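Local coordinates for protein peptidoglycan D,D-transpeptidase PbpA (Mycobacterium tuberculosis, PDB 3UN7) that probably cross-links the peptidoglycan of the mycobacterial cell wall as a penicillin-binding D,D-transpeptidase and takes part in regulating cell length, at residues A[73-78]-A[337-342]; A[119-124]-A[131-136]; A[155-160]-A[170-175]. All coordinates share one frame; numbering follows the deposited sequence.

Contact 1: A[73-78]-A[337-342]; sequences RAEDPI and YLVGSL
E75 reaches across to V339 and L342, and I78 packs on L342 beside it. The turn between helices 70-74 and 76-79 packs here on a face of a mixed sheet. E75 takes the N-cap position of the second helix. V339 and L342 belong to strand 339-343 of the sheet, with a classic beta bulge between them at G340 and S341, which both face D106 of strand 104-107. The contact ties the N-terminal dimerisation-family region to a strand that comes much later in the chain.

E75 bends at chi2 (-67°), with CG anti to its carbonyl carbon. The carboxylate lies across both aliphatic residues, one oxygen at V339 and the other at L342. OE1 meets CG2 of V339 at 3.7 Å, the two side chains coming from opposite directions. OE2 faces the branched end of L342. These approaches are van der Waals contacts, and no hydrogen bond joins the segments. V105 of strand 104-107 touches E75, V339 and L342.

I78 adds the apolar part. Its CG1 lies 3.9 Å from CD1 of L342. The L342 chain holds CD1 near both I78 and E75, while CD2 leans on the carboxylate, 3.4 Å from E75 OE2.

Contact 2: A[119-124]-A[131-136]; sequences DAMQQG and GAVVAL
M121 and V133 lie alongside one another, their side chains pointing opposite ways. The M121 chain leaves the helix toward the strand. It then bends at chi2 (-64°) and again at chi3 (-78°). The result is a hook with its flank on V133 and its methyl end on the start of the strand. CG of M121 lies 3.5 Å from CG2 of V133. SD of M121 follows at 3.8 Å from the same CG2. Within the two segments, V133 touches M121 through this one methyl.

The contact packs a helix on the five-stranded antiparallel sheet of the transpeptidase domain, whose family belongs to the beta-lactamase clan. The 119-123 part of helix 111-123 runs at 156° to strand 131-136, so nearly antiparallel, and the two axes come within 9.5 Å. The strand lies second from one edge of the sheet, between 143-149 and 425-431. I449 of helix 446-458 touches both M121 and V133, so a second helix closes over the same apolar patch.

At the other end of the hook, CE of M121 rests against the peptide link between G131 and A132. It is 3.7 Å from C of G131 and equally far from N of A132.

Contact 3: A[155-160]-A[170-175]; sequences NLLASH and QRLGDN
R171 and L172 of helix 162-174 meet L156 and L157 of the short, weakly bonded helix 154-157. The two elements form a helical pair joined by a short connection in the transpeptidase-family region. The centre of the contact lies about 25 Å from the centre of the chain. Helix 162-174 comes back beside the shorter one, and no hydrogen bond links the two segments.

R171 comes first in sequence. Its chain starts out extended at chi2. It then bends at chi3 (-107°), which carries the guanidinium toward L156. L156 crosses this side chain at about a right angle. Its CD1 lies at the edge of the guanidinium, near the plane of the group, 4.0 Å from NH1 of R171. The methyl does not cover a face of the cation, so this is a side-by-side touch between an apolar group and a charged one. R171 is exposed and L156 partly so.

L172 follows, and it turns to the more buried side. Its CD1 lies 4.2 Å from CD1 of L157. These two leucines make the apolar contact of the pair. L157 is also packed by F61 and by A168 and W169 of the longer helix. L172 is covered further by Y152, P179 and L180.

The chemistry grades from outside to inside. The leucines meet by a loose van der Waals contact, with L157 the buried partner. R171 is an exposed residue, so its charge is probably solvated, and the arginine lends only the edge of its head group to L156.

How the contacts relate
Contacts 1 and 2 are buried at every touching residue. Contact 3 is nearer the surface and partly buried, with an exposed arginine and one buried leucine. None of the three has a hydrogen bond across it. Contact 1 sets a turn and the start of a helix against a strand of the mixed sheet. Contact 2 sets a helix against a strand of the antiparallel transpeptidase sheet. Contact 3 joins helix to helix. A charged group takes part in contacts 1 and 3, a buried carboxylate in one and a guanidinium in the other. In contact 2 a thioether side chain meets a valine and backbone. Contact 1 spans a long chain interval, whereas 2 and 3 are local. Their centres lie about 23 to 24 Å apart.

Contact 1: A[73-78]-A[337-342]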
ATOM      1  N   ARG A  73      13.199   3.854  14.734  1.00 23.89           N
ATOM      2  CA  ARG A  73      13.701   5.222  14.591  1.00 24.19           C
ATOM      3  C   ARG A  73      12.632   6.241  14.996  1.00 25.26           C
ATOM      4  O   ARG A  73      12.901   7.157  15.788  1.00 26.08           O
ATOM      5  CB  ARG A  73      14.189   5.487  13.162  1.00 24.56           C
ATOM      6  CG  ARG A  73      14.928   6.829  13.009  1.00 25.33           C
ATOM      7  CD  ARG A  73      15.672   6.922  11.672  1.00 26.70           C
ATOM      8  NE  ARG A  73      16.558   8.097  11.589  1.00 29.54           N
ATOM      9  CZ  ARG A  73      17.788   8.167  12.108  1.00 34.79           C
ATOM     10  NH1 ARG A  73      18.317   7.144  12.787  1.00 33.89           N
ATOM     11  NH2 ARG A  73      18.501   9.280  11.966  1.00 34.18           N
ATOM     12  N   ALA A  74      11.428   6.076  14.445  1.00 25.56           N
ATOM     13  CA  ALA A  74      10.330   7.029  14.640  1.00 26.71           C
ATOM     14  C   ALA A  74       9.897   7.109  16.104  1.00 27.62           C
ATOM     15  O   ALA A  74       9.562   8.190  16.605  1.00 28.56           O
ATOM     16  CB  ALA A  74       9.134   6.654  13.742  1.00 25.71           C
ATOM     17  N   GLU A  75       9.931   5.970  16.794  1.00 27.30           N
ATOM     18  CA  GLU A  75       9.493   5.937  18.190  1.00 27.98           C
ATOM     19  C   GLU A  75      10.670   5.778  19.140  1.00 28.34           C
ATOM     20  O   GLU A  75      10.498   5.418  20.296  1.00 27.42           O
ATOM     21  CB  GLU A  75       8.442   4.828  18.414  1.00 27.26           C
ATOM     22  CG  GLU A  75       7.180   4.973  17.586  1.00 28.17           C
ATOM     23  CD  GLU A  75       6.323   6.192  17.955  1.00 30.77           C
ATOM     24  OE1 GLU A  75       5.413   6.500  17.174  1.00 34.22           O
ATOM     25  OE2 GLU A  75       6.542   6.839  18.999  1.00 30.77           O
ATOM     26  N   ASP A  76      11.868   6.118  18.664  1.00 28.97           N
ATOM     27  CA  ASP A  76      13.071   6.024  19.491  1.00 29.41           C
ATOM     28  C   ASP A  76      12.973   6.626  20.912  1.00 29.77           C
ATOM     29  O   ASP A  76      13.351   5.950  21.874  1.00 29.93           O
ATOM     30  CB  ASP A  76      14.285   6.582  18.750  1.00 30.53           C
ATOM     31  CG  ASP A  76      15.594   5.961  19.220  1.00 33.24           C
ATOM     32  OD1 ASP A  76      15.586   4.838  19.761  1.00 35.24           O
ATOM     33  OD2 ASP A  76      16.638   6.616  19.052  1.00 39.42           O
ATOM     34  N   PRO A  77      12.473   7.883  21.058  1.00 30.70           N
ATOM     35  CA  PRO A  77      12.413   8.481  22.397  1.00 30.70           C
ATOM     36  C   PRO A  77      11.500   7.731  23.371  1.00 30.70           C
ATOM     37  O   PRO A  77      11.804   7.648  24.563  1.00 31.14           O
ATOM     38  CB  PRO A  77      11.874   9.886  22.131  1.00 32.20           C
ATOM     39  CG  PRO A  77      12.162  10.158  20.684  1.00 32.11           C
ATOM     40  CD  PRO A  77      11.961   8.821  20.035  1.00 30.45           C
ATOM     41  N   ILE A  78      10.394   7.187  22.872  1.00 30.23           N
ATOM     42  CA  ILE A  78       9.516   6.360  23.701  1.00 29.51           C
ATOM     43  C   ILE A  78      10.214   5.033  24.029  1.00 29.31           C
ATOM     44  O   ILE A  78      10.288   4.616  25.202  1.00 28.08           O
ATOM     45  CB  ILE A  78       8.133   6.144  23.021  1.00 29.79           C
ATOM     46  CG1 ILE A  78       7.316   7.455  23.065  1.00 30.29           C
ATOM     47  CG2 ILE A  78       7.355   4.969  23.654  1.00 28.26           C
ATOM     48  CD1 ILE A  78       6.697   7.786  24.433  1.00 33.30           C
ATOM     49  N   TYR A 337      -2.717   5.612   9.809  1.00 28.86           N
ATOM     50  CA  TYR A 337      -1.775   5.606  10.912  1.00 28.18           C
ATOM     51  C   TYR A 337      -1.414   4.192  11.291  1.00 27.53           C
ATOM     52  O   TYR A 337      -2.237   3.288  11.135  1.00 26.12           O
ATOM     53  CB  TYR A 337      -2.319   6.386  12.113  1.00 28.83           C
ATOM     54  CG  TYR A 337      -3.555   5.818  12.791  1.00 29.67           C
ATOM     55  CD1 TYR A 337      -3.446   5.092  13.980  1.00 28.40           C
ATOM     56  CD2 TYR A 337      -4.840   6.076  12.291  1.00 30.82           C
ATOM     57  CE1 TYR A 337      -4.568   4.600  14.634  1.00 29.07           C
ATOM     58  CE2 TYR A 337      -5.974   5.581  12.938  1.00 30.09           C
ATOM     59  CZ  TYR A 337      -5.821   4.843  14.111  1.00 30.67           C
ATOM     60  OH  TYR A 337      -6.910   4.342  14.778  1.00 31.33           O
ATOM     61  N   LEU A 338      -0.183   4.042  11.808  1.00 26.34           N
ATOM     62  CA  LEU A 338       0.418   2.757  12.149  1.00 26.42           C
ATOM     63  C   LEU A 338       0.533   2.570  13.650  1.00 26.55           C
ATOM     64  O   LEU A 338       0.698   1.447  14.128  1.00 26.54           O
ATOM     65  CB  LEU A 338       1.826   2.685  11.548  1.00 25.93           C
ATOM     66  CG  LEU A 338       2.659   1.413  11.682  1.00 25.52           C
ATOM     67  CD1 LEU A 338       1.861   0.252  11.097  1.00 26.58           C
ATOM     68  CD2 LEU A 338       3.985   1.613  10.896  1.00 26.52           C
ATOM     69  N   VAL A 339       0.502   3.674  14.396  1.00 26.77           N
ATOM     70  CA  VAL A 339       0.668   3.610  15.846  1.00 27.14           C
ATOM     71  C   VAL A 339      -0.638   3.965  16.539  1.00 28.30           C
ATOM     72  O   VAL A 339      -1.099   5.094  16.449  1.00 28.70           O
ATOM     73  CB  VAL A 339       1.840   4.480  16.336  1.00 27.14           C
ATOM     74  CG1 VAL A 339       1.960   4.411  17.892  1.00 28.39           C
ATOM     75  CG2 VAL A 339       3.157   3.976  15.712  1.00 28.02           C
ATOM     76  N   GLY A 340      -1.226   2.991  17.227  1.00 28.32           N
ATOM     77  CA  GLY A 340      -2.490   3.200  17.947  1.00 29.43           C
ATOM     78  C   GLY A 340      -2.313   3.855  19.299  1.00 29.88           C
ATOM     79  O   GLY A 340      -3.121   4.693  19.713  1.00 30.10           O
ATOM     80  N   SER A 341      -1.271   3.453  20.019  1.00 30.20           N
ATOM     81  CA  SER A 341      -0.996   4.065  21.312  1.00 30.99           C
ATOM     82  C   SER A 341       0.448   3.912  21.763  1.00 30.63           C
ATOM     83  O   SER A 341       1.162   3.022  21.321  1.00 29.62           O
ATOM     84  CB  SER A 341      -1.970   3.562  22.394  1.00 32.72           C
ATOM     85  OG  SER A 341      -1.885   2.165  22.565  1.00 33.51           O
ATOM     86  N   LEU A 342       0.861   4.833  22.628  1.00 30.67           N
ATOM     87  CA  LEU A 342       2.155   4.807  23.284  1.00 30.77           C
ATOM     88  C   LEU A 342       1.881   4.631  24.765  1.00 31.43           C
ATOM     89  O   LEU A 342       0.968   5.257  25.305  1.00 31.42           O
ATOM     90  CB  LEU A 342       2.901   6.136  23.050  1.00 30.47           C
ATOM     91  CG  LEU A 342       3.181   6.521  21.583  1.00 30.67           C
ATOM     92  CD1 LEU A 342       3.742   7.933  21.522  1.00 31.37           C
ATOM     93  CD2 LEU A 342       4.134   5.499  20.949  1.00 28.41           C
TER

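Contact 2: A[119-124]-A[131-136]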
ATOM      1  N   ASP A 119       2.503 -14.533   3.756  1.00 31.79           N
ATOM      2  CA  ASP A 119       2.453 -15.917   3.282  1.00 32.64           C
ATOM      3  C   ASP A 119       2.014 -15.956   1.825  1.00 33.24           C
ATOM      4  O   ASP A 119       2.596 -16.682   1.012  1.00 33.86           O
ATOM      5  CB  ASP A 119       1.497 -16.775   4.115  1.00 33.54           C
ATOM      6  CG  ASP A 119       2.008 -17.060   5.518  1.00 34.65           C
ATOM      7  OD1 ASP A 119       3.211 -16.842   5.783  1.00 33.31           O
ATOM      8  OD2 ASP A 119       1.191 -17.529   6.353  1.00 34.89           O
ATOM      9  N   ALA A 120       0.973 -15.192   1.494  1.00 32.57           N
ATOM     10  CA  ALA A 120       0.464 -15.159   0.118  1.00 33.15           C
ATOM     11  C   ALA A 120       1.517 -14.649  -0.871  1.00 33.07           C
ATOM     12  O   ALA A 120       1.657 -15.195  -1.965  1.00 33.79           O
ATOM     13  CB  ALA A 120      -0.800 -14.335   0.028  1.00 32.75           C
ATOM     14  N   MET A 121       2.267 -13.623  -0.477  1.00 32.00           N
ATOM     15  CA  MET A 121       3.354 -13.099  -1.303  1.00 32.09           C
ATOM     16  C   MET A 121       4.482 -14.119  -1.470  1.00 32.93           C
ATOM     17  O   MET A 121       5.097 -14.205  -2.538  1.00 33.87           O
ATOM     18  CB  MET A 121       3.904 -11.791  -0.715  1.00 31.28           C
ATOM     19  CG  MET A 121       2.995 -10.570  -0.925  1.00 31.65           C
ATOM     20  SD  MET A 121       2.760 -10.117  -2.668  1.00 33.15           S
ATOM     21  CE  MET A 121       4.306  -9.282  -2.992  1.00 34.47           C
ATOM     22  N   GLN A 122       4.757 -14.902  -0.427  1.00 32.77           N
ATOM     23  CA  GLN A 122       5.831 -15.900  -0.512  1.00 33.59           C
ATOM     24  C   GLN A 122       5.507 -17.094  -1.426  1.00 35.35           C
ATOM     25  O   GLN A 122       6.406 -17.735  -1.942  1.00 34.86           O
ATOM     26  CB  GLN A 122       6.248 -16.380   0.892  1.00 33.91           C
ATOM     27  CG  GLN A 122       6.768 -15.234   1.775  1.00 31.22           C
ATOM     28  CD  GLN A 122       7.616 -14.266   0.982  1.00 32.01           C
ATOM     29  OE1 GLN A 122       8.673 -14.630   0.466  1.00 33.30           O
ATOM     30  NE2 GLN A 122       7.137 -13.032   0.838  1.00 31.40           N
ATOM     31  N   GLN A 123       4.221 -17.362  -1.624  1.00 36.50           N
ATOM     32  CA  GLN A 123       3.763 -18.519  -2.400  1.00 39.35           C
ATOM     33  C   GLN A 123       3.060 -18.159  -3.712  1.00 39.07           C
ATOM     34  O   GLN A 123       2.761 -19.040  -4.527  1.00 40.36           O
ATOM     35  CB  GLN A 123       2.838 -19.374  -1.525  1.00 40.09           C
ATOM     36  CG  GLN A 123       3.554 -19.952  -0.307  1.00 44.95           C
ATOM     37  CD  GLN A 123       2.730 -19.883   0.976  1.00 49.19           C
ATOM     38  OE1 GLN A 123       1.629 -20.448   1.054  1.00 51.19           O
ATOM     39  NE2 GLN A 123       3.276 -19.202   2.002  1.00 48.15           N
ATOM     40  N   GLY A 124       2.824 -16.868  -3.929  1.00 38.29           N
ATOM     41  CA  GLY A 124       1.907 -16.409  -4.965  1.00 38.22           C
ATOM     42  C   GLY A 124       2.444 -16.250  -6.376  1.00 39.06           C
ATOM     43  O   GLY A 124       1.687 -15.934  -7.287  1.00 38.96           O
ATOM     44  N   GLY A 131       7.258  -7.312  -4.289  1.00 30.86           N
ATOM     45  CA  GLY A 131       6.189  -6.296  -4.277  1.00 29.73           C
ATOM     46  C   GLY A 131       5.761  -5.929  -2.883  1.00 28.84           C
ATOM     47  O   GLY A 131       6.593  -5.917  -1.953  1.00 28.80           O
ATOM     48  N   ALA A 132       4.472  -5.615  -2.732  1.00 27.53           N
ATOM     49  CA  ALA A 132       3.942  -5.130  -1.467  1.00 27.00           C
ATOM     50  C   ALA A 132       2.468  -5.449  -1.287  1.00 26.79           C
ATOM     51  O   ALA A 132       1.737  -5.671  -2.263  1.00 27.36           O
ATOM     52  CB  ALA A 132       4.199  -3.617  -1.308  1.00 26.07           C
ATOM     53  N   VAL A 133       2.051  -5.511  -0.024  1.00 26.65           N
ATOM     54  CA  VAL A 133       0.654  -5.630   0.334  1.00 26.02           C
ATOM     55  C   VAL A 133       0.339  -4.628   1.446  1.00 26.51           C
ATOM     56  O   VAL A 133       1.085  -4.504   2.423  1.00 26.61           O
ATOM     57  CB  VAL A 133       0.290  -7.061   0.829  1.00 27.29           C
ATOM     58  CG1 VAL A 133      -1.162  -7.116   1.311  1.00 25.89           C
ATOM     59  CG2 VAL A 133       0.546  -8.110  -0.264  1.00 25.77           C
ATOM     60  N   VAL A 134      -0.769  -3.916   1.300  1.00 26.03           N
ATOM     61  CA  VAL A 134      -1.203  -2.968   2.316  1.00 26.23           C
ATOM     62  C   VAL A 134      -2.655  -3.266   2.606  1.00 26.74           C
ATOM     63  O   VAL A 134      -3.453  -3.493   1.678  1.00 26.92           O
ATOM     64  CB  VAL A 134      -1.077  -1.482   1.851  1.00 26.48           C
ATOM     65  CG1 VAL A 134      -1.658  -0.541   2.908  1.00 25.91           C
ATOM     66  CG2 VAL A 134       0.377  -1.119   1.579  1.00 27.22           C
ATOM     67  N   ALA A 135      -3.003  -3.258   3.888  1.00 26.19           N
ATOM     68  CA  ALA A 135      -4.379  -3.373   4.312  1.00 26.05           C
ATOM     69  C   ALA A 135      -4.697  -2.210   5.245  1.00 26.73           C
ATOM     70  O   ALA A 135      -3.917  -1.864   6.138  1.00 25.81           O
ATOM     71  CB  ALA A 135      -4.648  -4.731   4.987  1.00 26.46           C
ATOM     72  N   LEU A 136      -5.844  -1.598   4.999  1.00 26.58           N
ATOM     73  CA  LEU A 136      -6.284  -0.424   5.746  1.00 28.26           C
ATOM     74  C   LEU A 136      -7.685  -0.678   6.250  1.00 28.86           C
ATOM     75  O   LEU A 136      -8.463  -1.410   5.625  1.00 29.81           O
ATOM     76  CB  LEU A 136      -6.301   0.824   4.847  1.00 27.39           C
ATOM     77  CG  LEU A 136      -4.994   1.277   4.176  1.00 27.18           C
ATOM     78  CD1 LEU A 136      -5.240   2.505   3.305  1.00 26.81           C
ATOM     79  CD2 LEU A 136      -3.905   1.588   5.227  1.00 26.01           C
TER

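Contact 3: A[155-160]-A[170-175]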
ATOM      1  N   ASN A 155      17.410  -9.033  12.823  1.00 26.80           N
ATOM      2  CA  ASN A 155      18.290  -9.640  13.841  1.00 27.36           C
ATOM      3  C   ASN A 155      19.747  -9.555  13.439  1.00 28.21           C
ATOM      4  O   ASN A 155      20.628  -9.469  14.294  1.00 28.35           O
ATOM      5  CB  ASN A 155      17.910 -11.094  14.132  1.00 27.31           C
ATOM      6  CG  ASN A 155      16.593 -11.195  14.858  1.00 27.58           C
ATOM      7  OD1 ASN A 155      16.486 -10.773  16.014  1.00 26.46           O
ATOM      8  ND2 ASN A 155      15.564 -11.719  14.176  1.00 25.86           N
ATOM      9  N   LEU A 156      19.994  -9.575  12.134  1.00 28.89           N
ATOM     10  CA  LEU A 156      21.343  -9.422  11.589  1.00 29.91           C
ATOM     11  C   LEU A 156      22.011  -8.106  11.961  1.00 30.02           C
ATOM     12  O   LEU A 156      23.210  -8.072  12.324  1.00 30.65           O
ATOM     13  CB  LEU A 156      21.298  -9.542  10.065  1.00 30.36           C
ATOM     14  CG  LEU A 156      21.155 -10.961   9.496  1.00 33.50           C
ATOM     15  CD1 LEU A 156      20.937 -10.923   7.962  1.00 36.20           C
ATOM     16  CD2 LEU A 156      22.347 -11.849   9.863  1.00 37.46           C
ATOM     17  N   LEU A 157      21.244  -7.025  11.839  1.00 29.69           N
ATOM     18  CA  LEU A 157      21.727  -5.675  12.129  1.00 29.94           C
ATOM     19  C   LEU A 157      21.706  -5.358  13.629  1.00 29.43           C
ATOM     20  O   LEU A 157      22.407  -4.462  14.083  1.00 29.46           O
ATOM     21  CB  LEU A 157      20.969  -4.646  11.272  1.00 30.13           C
ATOM     22  CG  LEU A 157      21.304  -4.923   9.790  1.00 32.20           C
ATOM     23  CD1 LEU A 157      20.592  -3.988   8.820  1.00 35.91           C
ATOM     24  CD2 LEU A 157      22.807  -4.852   9.553  1.00 34.36           C
ATOM     25  N   ALA A 158      20.961  -6.153  14.392  1.00 28.35           N
ATOM     26  CA  ALA A 158      20.938  -6.059  15.844  1.00 28.82           C
ATOM     27  C   ALA A 158      22.067  -6.883  16.508  1.00 29.37           C
ATOM     28  O   ALA A 158      22.221  -6.882  17.738  1.00 29.51           O
ATOM     29  CB  ALA A 158      19.572  -6.491  16.367  1.00 29.09           C
ATOM     30  N   SER A 159      22.877  -7.557  15.697  1.00 29.21           N
ATOM     31  CA  SER A 159      24.026  -8.275  16.230  1.00 29.23           C
ATOM     32  C   SER A 159      24.989  -7.327  16.931  1.00 29.49           C
ATOM     33  O   SER A 159      25.180  -6.193  16.512  1.00 29.72           O
ATOM     34  CB  SER A 159      24.758  -9.028  15.139  1.00 29.79           C
ATOM     35  OG  SER A 159      25.922  -9.629  15.665  1.00 29.42           O
ATOM     36  N   HIS A 160      25.605  -7.786  18.006  1.00 29.87           N
ATOM     37  CA  HIS A 160      26.601  -6.943  18.666  1.00 30.81           C
ATOM     38  C   HIS A 160      27.982  -7.137  18.082  1.00 31.98           C
ATOM     39  O   HIS A 160      28.915  -6.430  18.458  1.00 33.66           O
ATOM     40  CB  HIS A 160      26.585  -7.146  20.187  1.00 30.52           C
ATOM     41  CG  HIS A 160      25.348  -6.606  20.832  1.00 29.68           C
ATOM     42  ND1 HIS A 160      25.221  -6.458  22.197  1.00 28.43           N
ATOM     43  CD2 HIS A 160      24.185  -6.163  20.293  1.00 28.64           C
ATOM     44  CE1 HIS A 160      24.031  -5.958  22.473  1.00 30.34           C
ATOM     45  NE2 HIS A 160      23.379  -5.768  21.336  1.00 30.45           N
ATOM     46  N   GLN A 170      26.435  -5.012   3.816  1.00 40.97           N
ATOM     47  CA  GLN A 170      27.008  -5.088   2.465  1.00 43.34           C
ATOM     48  C   GLN A 170      26.211  -6.033   1.558  1.00 43.29           C
ATOM     49  O   GLN A 170      25.911  -5.683   0.405  1.00 43.70           O
ATOM     50  CB  GLN A 170      28.490  -5.492   2.562  1.00 44.89           C
ATOM     51  CG  GLN A 170      29.177  -5.866   1.251  1.00 49.25           C
ATOM     52  CD  GLN A 170      29.500  -7.352   1.176  1.00 54.83           C
ATOM     53  OE1 GLN A 170      28.806  -8.189   1.768  1.00 57.27           O
ATOM     54  NE2 GLN A 170      30.563  -7.686   0.456  1.00 57.81           N
ATOM     55  N   ARG A 171      25.854  -7.210   2.082  1.00 43.19           N
ATOM     56  CA  ARG A 171      24.989  -8.161   1.366  1.00 44.21           C
ATOM     57  C   ARG A 171      23.644  -7.534   0.970  1.00 42.62           C
ATOM     58  O   ARG A 171      23.209  -7.672  -0.166  1.00 42.80           O
ATOM     59  CB  ARG A 171      24.746  -9.433   2.198  1.00 44.41           C
ATOM     60  CG  ARG A 171      25.943 -10.387   2.333  1.00 46.86           C
ATOM     61  CD  ARG A 171      25.573 -11.623   3.177  1.00 47.38           C
ATOM     62  NE  ARG A 171      26.164 -11.626   4.528  1.00 52.03           N
ATOM     63  CZ  ARG A 171      25.473 -11.627   5.668  1.00 52.92           C
ATOM     64  NH1 ARG A 171      24.143 -11.617   5.658  1.00 53.98           N
ATOM     65  NH2 ARG A 171      26.115 -11.642   6.834  1.00 55.55           N
ATOM     66  N   LEU A 172      22.998  -6.842   1.903  1.00 41.28           N
ATOM     67  CA  LEU A 172      21.687  -6.235   1.654  1.00 40.50           C
ATOM     68  C   LEU A 172      21.787  -5.066   0.675  1.00 40.89           C
ATOM     69  O   LEU A 172      20.938  -4.898  -0.206  1.00 40.35           O
ATOM     70  CB  LEU A 172      21.027  -5.787   2.977  1.00 39.46           C
ATOM     71  CG  LEU A 172      20.626  -6.899   3.965  1.00 39.43           C
ATOM     72  CD1 LEU A 172      20.203  -6.366   5.343  1.00 40.03           C
ATOM     73  CD2 LEU A 172      19.548  -7.808   3.389  1.00 39.72           C
ATOM     74  N   GLY A 173      22.844  -4.277   0.819  1.00 41.90           N
ATOM     75  CA  GLY A 173      23.085  -3.138  -0.056  1.00 43.57           C
ATOM     76  C   GLY A 173      23.370  -3.516  -1.496  1.00 45.15           C
ATOM     77  O   GLY A 173      22.997  -2.788  -2.425  1.00 45.89           O
ATOM     78  N   ASP A 174      24.031  -4.658  -1.674  1.00 46.00           N
ATOM     79  CA  ASP A 174      24.435  -5.139  -2.986  1.00 46.92           C
ATOM     80  C   ASP A 174      23.366  -6.017  -3.631  1.00 46.28           C
ATOM     81  O   ASP A 174      23.399  -6.229  -4.840  1.00 47.14           O
ATOM     82  CB  ASP A 174      25.769  -5.898  -2.893  1.00 48.39           C
ATOM     83  CG  ASP A 174      26.966  -4.977  -2.678  1.00 50.41           C
ATOM     84  OD1 ASP A 174      26.820  -3.737  -2.789  1.00 51.61           O
ATOM     85  OD2 ASP A 174      28.064  -5.501  -2.392  1.00 52.96           O
ATOM     86  N   ASN A 175      22.422  -6.514  -2.826  1.00 44.52           N
ATOM     87  CA  ASN A 175      21.312  -7.327  -3.309  1.00 44.03           C
ATOM     88  C   ASN A 175      20.441  -6.531  -4.282  1.00 43.40           C
ATOM     89  O   ASN A 175      19.800  -5.548  -3.886  1.00 42.15           O
ATOM     90  CB  ASN A 175      20.473  -7.853  -2.128  1.00 42.95           C
ATOM     91  CG  ASN A 175      19.400  -8.865  -2.549  1.00 43.25           C
ATOM     92  OD1 ASN A 175      18.825  -8.782  -3.632  1.00 43.91           O
ATOM     93  ND2 ASN A 175      19.128  -9.823  -1.678  1.00 43.65           N
TER